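Local coordinates for protein mnemiopsin 1 (Mnemiopsis leidyi, PDB 5VP3) that probably emits blue light when calcium binds its EF-hand loops, as a calcium-regulated photoprotein of a ctenophore, at residues Ala79-His82 with Thr83-His87. Residues are numbered along the deposited sequence; the frame is centred on the assembly and turned at random.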
loop_
_atom_site.group_PDB
_atom_site.type_symbol
_atom_site.label_atom_id
_atom_site.label_comp_id
_atom_site.label_asym_id
_atom_site.label_seq_id
_atom_site.Cartn_x
_atom_site.Cartn_y
_atom_site.Cartn_z
ATOM N N ALA A 79 5.943 -2.534 10.900
ATOM C CA ALA A 79 5.473 -3.908 10.725
ATOM C C ALA A 79 4.473 -4.019 9.595
ATOM O O ALA A 79 4.494 -4.987 8.824
ATOM C CB ALA A 79 4.812 -4.399 12.009
ATOM N N ALA A 80 3.489 -3.115 9.573
ATOM C CA ALA A 80 2.444 -3.183 8.550
ATOM C C ALA A 80 3.013 -2.994 7.154
ATOM O O ALA A 80 2.621 -3.693 6.216
ATOM C CB ALA A 80 1.390 -2.125 8.822
ATOM N N VAL A 81 3.940 -2.039 7.000
ATOM C CA VAL A 81 4.555 -1.808 5.709
ATOM C C VAL A 81 5.344 -3.031 5.290
ATOM O O VAL A 81 5.289 -3.446 4.135
ATOM C CB VAL A 81 5.445 -0.547 5.737
ATOM C CG1 VAL A 81 6.164 -0.385 4.445
ATOM C CG2 VAL A 81 4.608 0.675 5.955
ATOM N N HIS A 82 6.062 -3.646 6.217
ATOM C CA HIS A 82 6.822 -4.840 5.865
ATOM C C HIS A 82 5.894 -5.946 5.391
ATOM O O HIS A 82 6.174 -6.636 4.405
ATOM C CB HIS A 82 7.603 -5.356 7.062
ATOM C CG HIS A 82 8.945 -4.770 7.209
ATOM N ND1 HIS A 82 9.150 -3.502 7.702
ATOM C CD2 HIS A 82 10.166 -5.290 6.962
ATOM C CE1 HIS A 82 10.452 -3.268 7.759
ATOM N NE2 HIS A 82 11.085 -4.338 7.317
ATOM N N THR A 83 4.813 -6.174 6.123
ATOM C CA THR A 83 3.904 -7.251 5.762
ATOM C C THR A 83 3.267 -6.963 4.419
ATOM O O THR A 83 3.174 -7.845 3.554
ATOM C CB THR A 83 2.823 -7.402 6.831
ATOM O OG1 THR A 83 3.414 -7.722 8.090
ATOM C CG2 THR A 83 1.829 -8.487 6.442
ATOM N N PHE A 84 2.809 -5.725 4.238
ATOM C CA PHE A 84 2.159 -5.332 2.999
ATOM C C PHE A 84 3.074 -5.573 1.810
ATOM O O PHE A 84 2.674 -6.214 0.831
ATOM C CB PHE A 84 1.740 -3.862 3.070
ATOM C CG PHE A 84 0.859 -3.421 1.922
ATOM C CD1 PHE A 84 -0.462 -3.800 1.863
ATOM C CD2 PHE A 84 1.358 -2.596 0.935
ATOM C CE1 PHE A 84 -1.269 -3.369 0.838
ATOM C CE2 PHE A 84 0.566 -2.151 -0.104
ATOM C CZ PHE A 84 -0.749 -2.536 -0.169
ATOM N N PHE A 85 4.318 -5.109 1.879
ATOM C CA PHE A 85 5.137 -5.219 0.677
ATOM C C PHE A 85 5.683 -6.627 0.485
ATOM O O PHE A 85 5.818 -7.081 -0.653
ATOM C CB PHE A 85 6.225 -4.130 0.671
ATOM C CG PHE A 85 5.686 -2.807 0.217
ATOM C CD1 PHE A 85 5.596 -2.529 -1.134
ATOM C CD2 PHE A 85 5.162 -1.908 1.123
ATOM C CE1 PHE A 85 5.053 -1.346 -1.581
ATOM C CE2 PHE A 85 4.622 -0.704 0.689
ATOM C CZ PHE A 85 4.556 -0.437 -0.682
ATOM N N PHE A 86 5.894 -7.375 1.559
ATOM C CA PHE A 86 6.168 -8.803 1.414
ATOM C C PHE A 86 5.053 -9.497 0.646
ATOM O O PHE A 86 5.303 -10.337 -0.229
ATOM C CB PHE A 86 6.329 -9.430 2.803
ATOM C CG PHE A 86 6.761 -10.862 2.794
ATOM C CD1 PHE A 86 7.801 -11.294 1.984
ATOM C CD2 PHE A 86 6.158 -11.774 3.660
ATOM C CE1 PHE A 86 8.208 -12.621 2.009
ATOM C CE2 PHE A 86 6.559 -13.086 3.702
ATOM C CZ PHE A 86 7.578 -13.521 2.864
ATOM N N HIS A 87 3.809 -9.188 0.975
ATOM C CA HIS A 87 2.717 -9.831 0.261
ATOM C C HIS A 87 2.517 -9.253 -1.137
ATOM O O HIS A 87 1.879 -9.907 -1.981
ATOM C CB HIS A 87 1.449 -9.729 1.098
ATOM C CG HIS A 87 1.389 -10.737 2.195
ATOM N ND1 HIS A 87 0.479 -11.773 2.199
ATOM C CD2 HIS A 87 2.146 -10.893 3.309
ATOM C CE1 HIS A 87 0.675 -12.518 3.277
ATOM N NE2 HIS A 87 1.671 -11.998 3.971
#
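The last turns of helix 71-87 bring Ala79-His82 and Thr83-His87 together through i to i+4 contacts. Four successive alpha-helical bonds join them, from the amides of Thr83, Phe84, Phe85 and Phe86 to the carbonyls of Ala79, Ala80, Val81 and His82. Phe84 N to Ala80 O is the shortest, at 2.8 Å. Ala79 O carries a second bond. Thr83 OG1 donates to it at 3.0 Å, matching the 3.0 Å of Thr83 N to Ala79 O. The two donors come from opposite faces of the carbonyl plane, the hydroxyl tilted 32° from it. With chi1 at -61°, OG1 lies beside the backbone N of Thr83 and turns back along the helix to this carbonyl. Such a hydroxyl bond to the i-4 carbonyl is common for threonine in helices. A valine in place of Thr83 has no hydroxyl to donate, and Ala79 O would probably be held less firmly, by the amide.

On the buried side, the side chains of Val81 and Phe85 run alongside one another. Val81 CG1 meets the ring at Phe85 CD2, 3.8 Å away. CG1 sits anti to the backbone N of Val81 (chi1 175°), which sets this methyl beside its own carbonyl carbon and next to the ring. Val81 O lies at the edge of the Phe85 ring, in its plane, 3.4 Å from Phe85 CD2. Phe84 CD2 stands over one face of the same ring, offset toward its rim.

His82 ND1 is hydrogen-bonded to Arg78 O, one turn earlier. Val81 and Phe85 both pack on Ile56 of helix 53-66, the exit helix of an EF hand, which carries the cadmium ligand Glu55. Phe84 meets Ile124 and Leu127 of helix 123-135, and its ring meets Phe108 of helix 101-117 at a steep angle.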